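Local coordinates for protein Rv1364c/MT1410 (Mycobacterium tuberculosis, PDB 3KE6) that probably regulates sigma-factor activity through a manganese-binding, RsbU-like PP2C-type phosphatase domain joined to an RsbW-like serine kinase domain, at residues Ala139-Pro143 with Phe185-Gly189; Leu67-Asp71 with Asp247-Leu252; Arg154-Thr159 with Pro171-Glu175; Ser117-Met122 with Gly162-Ser166. All coordinates share one frame; numbering follows the deposited sequence.

The chain first reaches 67-71, which opens interaction 2; that loop closes only at 247-252. The other three contacts lie inside that long loop. Interaction 4 starts at 117-122, runs through 139-143 and 154-159, and closes at 162-166. It therefore crosses interactions 1 and 3. Interaction 3 closes at 171-175 and is nested inside interaction 1, which ends at 185-189. Interactions 1 and 2 join the two sheets of the phosphatase domain and share one manganese ion. Interaction 3 joins the sheets at an outer edge. Interaction 4 ties the start of strand 121-128 to a loop beside helices 77-95 and 100-110.

Interaction 1 (Ala139-Pro143 with Phe185-Gly189); sequences AGHPP and FYTDG. With MN (manganese (II) ion), chain F.
The unusual feature is a histidine ring nitrogen bonded to a strand carbonyl: H141 NE2 donates to Y186 O at 2.8 Å, with an N-H...O angle of 152°. The bond leaves the imidazole slightly tilted from its plane, and NE2 also stands somewhat off the plane of the carbonyl. CG of H141 is anti to the backbone N (chi1 -162°), which swings the ring out to strand 182-186. The Y186 hydroxyl points at P143 O, probably as a donor, but the modelled separation is too short to be reliable at this resolution. P143 O lies at the edge of the phenol ring, near its plane. P142 packs on the Y186 ring. Its CB and CG both rest 3.7 Å from Y186 CE1, and CB meets the ring obliquely. P142 CD also lies over a face of the H141 ring. At that ring's edge, T187 CG2 is 4.1 Å from H141 CE1. Beyond the strand end, D188 OD1 binds manganese at 2.2 Å, and D188 OD2 accepts a bond from a metal-bound water. D71, D247 and three waters complete this site. The contact lies where strand 182-186 runs into the metal-binding loop of a PP2C-type phosphatase. The other imidazole nitrogen, ND1, is bonded to T121 OG1. With NE2 acting as donor, a neutral H141 would carry its proton on NE2 and accept at ND1, and both nitrogens of this buried ring are satisfied.

Interaction 2 (Leu67-Asp71 with Asp247-Leu252); sequences LVVGD and DDVTLL. With MN (manganese (II) ion), chain F; MN (manganese (II) ion), chain E.
L252 meets L67, V68 and V69 through CB and CD2. Its CB lies 3.8 Å from V69 CG2, and the two side chains slide past each other in opposite directions. CG is anti to the backbone N (chi1 171°), which carries the branch toward strand 64-71. At the tip, CD2 reaches V68 O at 3.6 Å, and also lies 4.0 Å from L67 CB and equally near L67 CD2. This methyl therefore sits over the main chain of V68, beside the L67 side chain. T250 CG2 adds a looser apolar touch on V69 CG2, while its hydroxyl bonds D54. At the other end the contact turns from apolar to ionic. D71 bridges two manganese ions: OD2 binds the chain F ion at 1.9 Å, and OD1 binds the chain E ion at 2.2 Å. D247 OD2 joins the chain F ion at 1.9 Å, as does D188. V72 O is a ligand of the chain E ion. One water is bound by both metals, as in the two-metal centre of PP2C phosphatases, where such a water is thought to attack the phosphoester. The positive ions probably offset the repulsion between the clustered carboxylates. The two strands run nearly antiparallel, 167° between directions, with axes 8.1 Å apart and no hydrogen bond between them. They belong to facing sheets of the PP2C beta sandwich. Strand 64-71 lies between strands 54-60 and 121-128. Strand 249-256 lies between strands 182-186 and 36-43, and L252 also touches I38 and A40 of the latter.

Interaction 3 (Arg154-Thr159 with Pro171-Glu175); sequences RYVEPT and PVRSE
R154 and E175 form a salt bridge across the outer edge of a PP2C-type beta sandwich. R154 lies on the short, weakly bonded end strand 153-155 of one sheet, and E175 on outermost strand 173-176 of the other. Their side chains approach from opposite directions. The guanidinium and carboxylate planes stand 64° apart, so this is not a flat, two-pronged pairing. One nitrogen does the work. R154 NH2 is 3.1 Å from E175 OE2, which it meets from above the carboxylate plane, and 3.2 Å from E175 OE1. The R154 chain is extended from CG to NE and so reaches E175. Behind the charged ends, V156 CG1 packs on E175 CG at 4.0 Å. R173 approaches E157 differently. Its chain bends at chi3 (92°), and one face of its guanidinium lies over E157 CB, offset toward the rim. The E157 carboxylate turns off from R173. Y136 OH is bonded to E157 O and, weakly, to R173 NH1. The CD of R173 lies 4.1 Å from both E157 O and P158 O. Further along, T159 CG2 and OG1 both face P171. OG1 is anti to the T159 backbone N, which carries the hydroxyl to the P171 carbonyl. T159 OG1 donates to P171 O at 2.7 Å, sitting above the carbonyl plane at a C=O...O angle of 101°.

Interaction 4 (Ser117-Met122 with Gly162-Ser166); sequences SKSATM and GPLGS
K118 NZ donates to G165 O at 2.7 Å. The ammonium comes in from the side of the carbonyl, at a C=O...N angle of 110°, and is tilted from its plane. The K118 chain runs nearly straight and then bends at the last torsion (chi4 88°), which turns NZ onto the loop. The main chains also bond twice. S119 N donates to L164 O, and L164 N donates to A120 O, each at 3.0 Å. The second of these lies nearly in line with the carbonyl, at 173°. S117 to A120 is a type II beta turn, closed by A120 N to S117 O. It leads into strand 121-128 of the five-stranded antiparallel sheet, one of the two in the PP2C-like sandwich. L164 plugs in between this turn and the helices. Its CD2 lies 4.0 Å from A120 CB, and its CD1 lies 4.0 Å from M122 SD, the two branches reaching different residues. L86 of helix 77-95 and V107 of helix 100-110 also touch L164. P163 covers the strand start, with CB 3.9 Å from T121 CG2. Within the loop, S166 OG donates to P163 O at 2.7 Å, in the carbonyl plane. G165 N is bonded to D108 of helix 100-110.

Interaction 1 (Ala139-Pro143 with Phe185-Gly189)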
loop_
_atom_site.group_PDB
_atom_site.type_symbol
_atom_site.label_atom_id
_atom_site.label_comp_id
_atom_site.label_asym_id
_atom_site.label_seq_id
_atom_site.Cartn_x
_atom_site.Cartn_y
_atom_site.Cartn_z
ATOM N N ALA A 139 -9.123 6.261 17.232
ATOM C CA ALA A 139 -8.650 6.343 18.611
ATOM C C ALA A 139 -8.153 7.757 18.918
ATOM O O ALA A 139 -6.972 8.062 18.728
ATOM C CB ALA A 139 -7.550 5.318 18.855
ATOM N N GLY A 140 -9.068 8.611 19.383
ATOM C CA GLY A 140 -8.781 10.025 19.651
ATOM C C GLY A 140 -8.160 10.707 18.451
ATOM O O GLY A 140 -7.327 11.603 18.583
ATOM N N HIS A 141 -8.566 10.263 17.269
ATOM C CA HIS A 141 -7.935 10.684 16.026
ATOM C C HIS A 141 -8.977 11.301 15.107
ATOM O O HIS A 141 -10.110 10.822 15.041
ATOM C CB HIS A 141 -7.281 9.494 15.349
ATOM C CG HIS A 141 -6.267 9.878 14.321
ATOM N ND1 HIS A 141 -4.947 10.117 14.637
ATOM C CD2 HIS A 141 -6.381 10.076 12.985
ATOM C CE1 HIS A 141 -4.288 10.439 13.536
ATOM N NE2 HIS A 141 -5.136 10.427 12.522
ATOM N N PRO A 142 -8.606 12.376 14.406
ATOM C CA PRO A 142 -9.569 13.003 13.523
ATOM C C PRO A 142 -10.018 12.022 12.436
ATOM O O PRO A 142 -9.213 11.282 11.918
ATOM C CB PRO A 142 -8.790 14.185 12.943
ATOM C CG PRO A 142 -7.388 13.827 13.100
ATOM C CD PRO A 142 -7.317 13.077 14.375
ATOM N N PRO A 143 -11.319 12.009 12.121
ATOM C CA PRO A 143 -11.887 10.920 11.327
ATOM C C PRO A 143 -11.524 11.040 9.861
ATOM O O PRO A 143 -11.332 12.149 9.384
ATOM C CB PRO A 143 -13.402 11.114 11.517
ATOM C CG PRO A 143 -13.547 12.574 11.702
ATOM C CD PRO A 143 -12.332 13.021 12.471
ATOM N N PHE A 185 -6.967 8.672 5.238
ATOM C CA PHE A 185 -6.418 8.768 6.583
ATOM C C PHE A 185 -5.399 9.911 6.590
ATOM O O PHE A 185 -4.586 10.024 5.666
ATOM C CB PHE A 185 -5.707 7.446 6.957
ATOM C CG PHE A 185 -6.642 6.323 7.374
ATOM C CD1 PHE A 185 -6.362 5.551 8.493
ATOM C CD2 PHE A 185 -7.795 6.040 6.656
ATOM C CE1 PHE A 185 -7.220 4.523 8.889
ATOM C CE2 PHE A 185 -8.657 5.028 7.057
ATOM C CZ PHE A 185 -8.369 4.269 8.176
ATOM N N TYR A 186 -5.409 10.725 7.639
ATOM C CA TYR A 186 -4.496 11.876 7.745
ATOM C C TYR A 186 -4.205 12.195 9.220
ATOM O O TYR A 186 -4.935 11.755 10.109
ATOM C CB TYR A 186 -5.130 13.113 7.088
ATOM C CG TYR A 186 -6.415 13.434 7.762
ATOM C CD1 TYR A 186 -6.469 14.334 8.804
ATOM C CD2 TYR A 186 -7.561 12.746 7.429
ATOM C CE1 TYR A 186 -7.664 14.585 9.465
ATOM C CE2 TYR A 186 -8.757 12.991 8.068
ATOM C CZ TYR A 186 -8.801 13.909 9.089
ATOM O OH TYR A 186 -9.980 14.136 9.733
ATOM N N THR A 187 -3.168 12.987 9.469
ATOM C CA THR A 187 -2.883 13.462 10.811
ATOM C C THR A 187 -3.332 14.905 10.935
ATOM O O THR A 187 -3.568 15.574 9.925
ATOM C CB THR A 187 -1.389 13.342 11.189
ATOM O OG1 THR A 187 -0.568 13.827 10.119
ATOM C CG2 THR A 187 -1.047 11.901 11.509
ATOM N N ASP A 188 -3.429 15.375 12.180
ATOM C CA ASP A 188 -3.941 16.704 12.490
ATOM C C ASP A 188 -3.103 17.825 11.881
ATOM O O ASP A 188 -3.568 18.967 11.749
ATOM C CB ASP A 188 -4.112 16.895 14.020
ATOM C CG ASP A 188 -2.799 16.764 14.816
ATOM O OD1 ASP A 188 -1.699 16.660 14.228
ATOM O OD2 ASP A 188 -2.878 16.753 16.063
ATOM N N GLY A 189 -1.872 17.500 11.505
ATOM C CA GLY A 189 -1.013 18.460 10.827
ATOM C C GLY A 189 -1.612 18.948 9.526
ATOM O O GLY A 189 -1.353 20.070 9.106
HETATM MN MN MN F . 0.073 16.241 15.492
HETATM O O HOH W 1 -0.757 17.339 17.215
HETATM O O HOH W 2 2.096 16.442 16.371
HETATM O O HOH W 3 0.985 15.657 13.559
#

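Interaction 2 (Leu67-Asp71 with Asp247-Leu252)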
loop_
_atom_site.group_PDB
_atom_site.type_symbol
_atom_site.label_atom_id
_atom_site.label_comp_id
_atom_site.label_asym_id
_atom_site.label_seq_id
_atom_site.Cartn_x
_atom_site.Cartn_y
_atom_site.Cartn_z
ATOM N N LEU A 67 -5.081 -0.374 7.075
ATOM C CA LEU A 67 -4.470 0.946 6.969
ATOM C C LEU A 67 -4.266 1.544 8.354
ATOM O O LEU A 67 -5.098 1.368 9.242
ATOM C CB LEU A 67 -5.369 1.876 6.154
ATOM C CG LEU A 67 -5.550 1.474 4.696
ATOM C CD1 LEU A 67 -6.413 2.485 3.971
ATOM C CD2 LEU A 67 -4.170 1.270 3.989
ATOM N N VAL A 68 -3.164 2.265 8.532
ATOM C CA VAL A 68 -2.841 2.835 9.837
ATOM C C VAL A 68 -2.276 4.211 9.663
ATOM O O VAL A 68 -1.377 4.409 8.865
ATOM C CB VAL A 68 -1.757 1.985 10.595
ATOM C CG1 VAL A 68 -1.298 2.691 11.898
ATOM C CG2 VAL A 68 -2.274 0.567 10.878
ATOM N N VAL A 69 -2.797 5.154 10.432
ATOM C CA VAL A 69 -2.147 6.445 10.620
ATOM C C VAL A 69 -2.120 6.725 12.124
ATOM O O VAL A 69 -3.087 6.450 12.819
ATOM C CB VAL A 69 -2.874 7.567 9.829
ATOM C CG1 VAL A 69 -2.638 8.893 10.457
ATOM C CG2 VAL A 69 -2.399 7.588 8.374
ATOM N N GLY A 70 -0.999 7.239 12.624
ATOM C CA GLY A 70 -0.855 7.550 14.044
ATOM C C GLY A 70 -0.055 8.804 14.329
ATOM O O GLY A 70 0.777 9.192 13.518
ATOM N N ASP A 71 -0.310 9.424 15.491
ATOM C CA ASP A 71 0.338 10.686 15.910
ATOM C C ASP A 71 0.742 10.605 17.398
ATOM O O ASP A 71 -0.107 10.447 18.277
ATOM C CB ASP A 71 -0.575 11.917 15.651
ATOM C CG ASP A 71 0.187 13.244 15.720
ATOM O OD1 ASP A 71 1.385 13.195 16.053
ATOM O OD2 ASP A 71 -0.377 14.350 15.454
ATOM N N ASP A 247 3.354 21.111 12.050
ATOM C CA ASP A 247 3.401 19.832 12.772
ATOM C C ASP A 247 3.917 18.802 11.757
ATOM O O ASP A 247 4.314 19.157 10.640
ATOM C CB ASP A 247 1.990 19.468 13.321
ATOM C CG ASP A 247 2.008 18.320 14.362
ATOM O OD1 ASP A 247 3.115 17.842 14.693
ATOM O OD2 ASP A 247 0.924 17.855 14.843
ATOM N N ASP A 248 3.944 17.534 12.139
ATOM C CA ASP A 248 4.108 16.469 11.172
ATOM C C ASP A 248 2.827 16.383 10.352
ATOM O O ASP A 248 1.750 16.700 10.863
ATOM C CB ASP A 248 4.366 15.145 11.883
ATOM C CG ASP A 248 5.667 15.139 12.647
ATOM O OD1 ASP A 248 6.708 15.446 12.036
ATOM O OD2 ASP A 248 5.651 14.825 13.855
ATOM N N VAL A 249 2.947 15.981 9.086
ATOM C CA VAL A 249 1.783 15.785 8.214
ATOM C C VAL A 249 1.901 14.453 7.471
ATOM O O VAL A 249 2.944 14.127 6.884
ATOM C CB VAL A 249 1.583 16.935 7.181
ATOM C CG1 VAL A 249 0.244 16.768 6.436
ATOM C CG2 VAL A 249 1.620 18.282 7.868
ATOM N N THR A 250 0.822 13.682 7.524
ATOM C CA THR A 250 0.802 12.360 6.961
ATOM C C THR A 250 -0.546 12.181 6.347
ATOM O O THR A 250 -1.558 12.445 6.993
ATOM C CB THR A 250 1.019 11.276 8.044
ATOM O OG1 THR A 250 2.128 11.643 8.877
ATOM C CG2 THR A 250 1.290 9.918 7.399
ATOM N N LEU A 251 -0.553 11.775 5.083
ATOM C CA LEU A 251 -1.787 11.497 4.364
ATOM C C LEU A 251 -1.649 10.129 3.685
ATOM O O LEU A 251 -0.663 9.847 3.008
ATOM C CB LEU A 251 -2.075 12.610 3.365
ATOM C CG LEU A 251 -3.237 12.404 2.401
ATOM C CD1 LEU A 251 -4.546 12.189 3.133
ATOM C CD2 LEU A 251 -3.314 13.601 1.489
ATOM N N LEU A 252 -2.621 9.264 3.933
ATOM C CA LEU A 252 -2.572 7.898 3.444
ATOM C C LEU A 252 -3.904 7.629 2.810
ATOM O O LEU A 252 -4.918 7.623 3.501
ATOM C CB LEU A 252 -2.324 6.924 4.589
ATOM C CG LEU A 252 -2.459 5.455 4.215
ATOM C CD1 LEU A 252 -1.291 5.014 3.288
ATOM C CD2 LEU A 252 -2.517 4.641 5.481
HETATM MN MN MN F . 0.073 16.241 15.492
HETATM MN MN MN E . 2.391 14.552 17.464
HETATM O O HOH W 2 2.096 16.442 16.371
HETATM O O HOH W 4 1.846 16.062 18.990
HETATM O O HOH W 5 4.564 14.867 17.631
HETATM O O HOH W 3 0.985 15.657 13.559
HETATM O O HOH W 1 -0.757 17.339 17.215
#

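Interaction 3 (Arg154-Thr159 with Pro171-Glu175)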
loop_
_atom_site.group_PDB
_atom_site.type_symbol
_atom_site.label_atom_id
_atom_site.label_comp_id
_atom_site.label_asym_id
_atom_site.label_seq_id
_atom_site.Cartn_x
_atom_site.Cartn_y
_atom_site.Cartn_z
ATOM N N ARG A 154 -16.920 13.718 2.226
ATOM C CA ARG A 154 -17.601 13.905 3.496
ATOM C C ARG A 154 -16.803 13.115 4.493
ATOM O O ARG A 154 -16.236 12.082 4.152
ATOM C CB ARG A 154 -19.047 13.402 3.484
ATOM C CG ARG A 154 -19.203 11.900 3.538
ATOM C CD ARG A 154 -20.611 11.451 3.166
ATOM N NE ARG A 154 -20.716 9.993 3.262
ATOM C CZ ARG A 154 -20.939 9.320 4.394
ATOM N NH1 ARG A 154 -21.110 9.955 5.560
ATOM N NH2 ARG A 154 -20.999 7.991 4.363
ATOM N N TYR A 155 -16.752 13.598 5.718
ATOM C CA TYR A 155 -16.059 12.894 6.764
ATOM C C TYR A 155 -16.909 11.738 7.236
ATOM O O TYR A 155 -18.122 11.858 7.348
ATOM C CB TYR A 155 -15.735 13.855 7.916
ATOM C CG TYR A 155 -14.674 14.841 7.506
ATOM C CD1 TYR A 155 -15.001 16.138 7.122
ATOM C CD2 TYR A 155 -13.331 14.448 7.443
ATOM C CE1 TYR A 155 -14.017 17.027 6.714
ATOM C CE2 TYR A 155 -12.347 15.323 7.043
ATOM C CZ TYR A 155 -12.687 16.607 6.675
ATOM O OH TYR A 155 -11.684 17.459 6.274
ATOM N N VAL A 156 -16.269 10.605 7.483
ATOM C CA VAL A 156 -16.919 9.492 8.159
ATOM C C VAL A 156 -17.091 9.904 9.605
ATOM O O VAL A 156 -16.393 10.798 10.071
ATOM C CB VAL A 156 -16.087 8.189 8.073
ATOM C CG1 VAL A 156 -16.010 7.690 6.637
ATOM C CG2 VAL A 156 -14.707 8.395 8.632
ATOM N N GLU A 157 -18.021 9.264 10.305
ATOM C CA GLU A 157 -18.308 9.601 11.708
ATOM C C GLU A 157 -17.213 9.085 12.655
ATOM O O GLU A 157 -16.721 7.973 12.470
ATOM C CB GLU A 157 -19.646 8.989 12.134
ATOM C CG GLU A 157 -20.856 9.387 11.276
ATOM C CD GLU A 157 -21.469 10.715 11.678
ATOM O OE1 GLU A 157 -20.730 11.719 11.761
ATOM O OE2 GLU A 157 -22.699 10.750 11.900
ATOM N N PRO A 158 -16.846 9.878 13.685
ATOM C CA PRO A 158 -15.935 9.366 14.718
ATOM C C PRO A 158 -16.529 8.156 15.448
ATOM O O PRO A 158 -17.730 8.118 15.710
ATOM C CB PRO A 158 -15.769 10.542 15.687
ATOM C CG PRO A 158 -16.271 11.739 14.965
ATOM C CD PRO A 158 -17.268 11.265 13.960
ATOM N N THR A 159 -15.683 7.173 15.757
ATOM C CA THR A 159 -16.153 5.880 16.260
ATOM C C THR A 159 -16.464 5.948 17.742
ATOM O O THR A 159 -17.204 5.116 18.258
ATOM C CB THR A 159 -15.145 4.715 15.931
ATOM O OG1 THR A 159 -15.788 3.453 16.124
ATOM C CG2 THR A 159 -13.909 4.767 16.796
ATOM N N PRO A 171 -14.211 0.951 20.303
ATOM C CA PRO A 171 -15.374 0.670 19.458
ATOM C C PRO A 171 -15.104 0.951 17.984
ATOM O O PRO A 171 -14.267 1.797 17.664
ATOM C CB PRO A 171 -16.445 1.619 20.007
ATOM C CG PRO A 171 -15.708 2.643 20.794
ATOM C CD PRO A 171 -14.506 1.966 21.328
ATOM N N VAL A 172 -15.804 0.243 17.101
ATOM C CA VAL A 172 -15.517 0.281 15.660
ATOM C C VAL A 172 -16.796 0.426 14.835
ATOM O O VAL A 172 -17.824 -0.124 15.197
ATOM C CB VAL A 172 -14.766 -0.997 15.179
ATOM C CG1 VAL A 172 -13.324 -1.003 15.677
ATOM C CG2 VAL A 172 -15.486 -2.264 15.612
ATOM N N ARG A 173 -16.722 1.168 13.733
ATOM C CA ARG A 173 -17.866 1.365 12.839
ATOM C C ARG A 173 -17.521 0.830 11.466
ATOM O O ARG A 173 -16.379 0.466 11.217
ATOM C CB ARG A 173 -18.211 2.847 12.699
ATOM C CG ARG A 173 -18.809 3.499 13.910
ATOM C CD ARG A 173 -19.180 4.957 13.610
ATOM N NE ARG A 173 -20.558 5.103 13.138
ATOM C CZ ARG A 173 -20.968 5.019 11.867
ATOM N NH1 ARG A 173 -20.127 4.788 10.869
ATOM N NH2 ARG A 173 -22.257 5.173 11.593
ATOM N N SER A 174 -18.505 0.812 10.571
ATOM C CA SER A 174 -18.297 0.348 9.207
ATOM C C SER A 174 -18.891 1.279 8.161
ATOM O O SER A 174 -19.897 1.920 8.395
ATOM C CB SER A 174 -18.874 -1.056 9.039
ATOM O OG SER A 174 -17.940 -2.017 9.506
ATOM N N GLU A 175 -18.233 1.352 7.010
ATOM C CA GLU A 175 -18.765 2.031 5.833
ATOM C C GLU A 175 -18.548 1.081 4.682
ATOM O O GLU A 175 -17.538 0.402 4.650
ATOM C CB GLU A 175 -18.009 3.337 5.561
ATOM C CG GLU A 175 -18.447 4.528 6.418
ATOM C CD GLU A 175 -19.725 5.216 5.932
ATOM O OE1 GLU A 175 -20.239 4.896 4.835
ATOM O OE2 GLU A 175 -20.214 6.100 6.670
#

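Interaction 4 (Ser117-Met122 with Gly162-Ser166)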
loop_
_atom_site.group_PDB
_atom_site.type_symbol
_atom_site.label_atom_id
_atom_site.label_comp_id
_atom_site.label_asym_id
_atom_site.label_seq_id
_atom_site.Cartn_x
_atom_site.Cartn_y
_atom_site.Cartn_z
ATOM N N SER A 117 4.089 7.345 25.431
ATOM C CA SER A 117 3.097 6.778 24.515
ATOM C C SER A 117 1.661 7.118 24.887
ATOM O O SER A 117 0.762 6.903 24.081
ATOM C CB SER A 117 3.248 5.252 24.428
ATOM O OG SER A 117 3.146 4.643 25.702
ATOM N N LYS A 118 1.445 7.617 26.105
ATOM C CA LYS A 118 0.111 7.974 26.552
ATOM C C LYS A 118 -0.386 9.150 25.728
ATOM O O LYS A 118 0.338 10.133 25.524
ATOM C CB LYS A 118 0.085 8.341 28.044
ATOM C CG LYS A 118 -1.339 8.523 28.621
ATOM C CD LYS A 118 -1.383 8.272 30.134
ATOM C CE LYS A 118 -2.820 8.158 30.702
ATOM N NZ LYS A 118 -3.413 6.757 30.672
ATOM N N SER A 119 -1.623 9.021 25.252
ATOM C CA SER A 119 -2.289 10.037 24.449
ATOM C C SER A 119 -1.799 10.073 22.995
ATOM O O SER A 119 -2.249 10.913 22.206
ATOM C CB SER A 119 -2.193 11.408 25.108
ATOM O OG SER A 119 -2.668 11.336 26.447
ATOM N N ALA A 120 -0.906 9.157 22.622
ATOM C CA ALA A 120 -0.739 8.853 21.211
ATOM C C ALA A 120 -2.131 8.579 20.658
ATOM O O ALA A 120 -2.950 7.949 21.343
ATOM C CB ALA A 120 0.140 7.636 21.019
ATOM N N THR A 121 -2.405 9.067 19.449
ATOM C CA THR A 121 -3.677 8.801 18.764
ATOM C C THR A 121 -3.480 8.027 17.443
ATOM O O THR A 121 -2.440 8.130 16.774
ATOM C CB THR A 121 -4.415 10.089 18.457
ATOM O OG1 THR A 121 -3.864 10.663 17.269
ATOM C CG2 THR A 121 -4.284 11.059 19.610
ATOM N N MET A 122 -4.492 7.246 17.083
ATOM C CA MET A 122 -4.412 6.374 15.921
ATOM C C MET A 122 -5.729 6.274 15.217
ATOM O O MET A 122 -6.785 6.356 15.815
ATOM C CB MET A 122 -4.018 4.957 16.327
ATOM C CG MET A 122 -2.593 4.814 16.785
ATOM S SD MET A 122 -2.433 3.342 17.791
ATOM C CE MET A 122 -1.902 2.151 16.566
ATOM N N GLY A 162 -11.069 6.877 21.980
ATOM C CA GLY A 162 -10.173 7.948 22.428
ATOM C C GLY A 162 -8.734 7.463 22.298
ATOM O O GLY A 162 -8.494 6.338 21.869
ATOM N N PRO A 163 -7.763 8.304 22.677
ATOM C CA PRO A 163 -6.360 7.945 22.467
ATOM C C PRO A 163 -5.900 6.841 23.408
ATOM O O PRO A 163 -6.665 6.412 24.267
ATOM C CB PRO A 163 -5.616 9.240 22.781
ATOM C CG PRO A 163 -6.515 9.977 23.709
ATOM C CD PRO A 163 -7.915 9.620 23.324
ATOM N N LEU A 164 -4.662 6.384 23.233
ATOM C CA LEU A 164 -4.057 5.435 24.171
ATOM C C LEU A 164 -4.093 5.940 25.606
ATOM O O LEU A 164 -3.795 7.101 25.870
ATOM C CB LEU A 164 -2.600 5.162 23.806
ATOM C CG LEU A 164 -2.338 4.001 22.852
ATOM C CD1 LEU A 164 -3.276 4.056 21.674
ATOM C CD2 LEU A 164 -0.883 4.039 22.427
ATOM N N GLY A 165 -4.428 5.041 26.527
ATOM C CA GLY A 165 -4.474 5.357 27.936
ATOM C C GLY A 165 -5.653 6.252 28.255
ATOM O O GLY A 165 -5.526 7.193 29.035
ATOM N N SER A 166 -6.798 5.972 27.641
ATOM C CA SER A 166 -8.006 6.738 27.905
ATOM C C SER A 166 -9.124 5.892 28.516
ATOM O O SER A 166 -10.152 6.433 28.901
ATOM C CB SER A 166 -8.506 7.401 26.626
ATOM O OG SER A 166 -8.939 6.431 25.694
#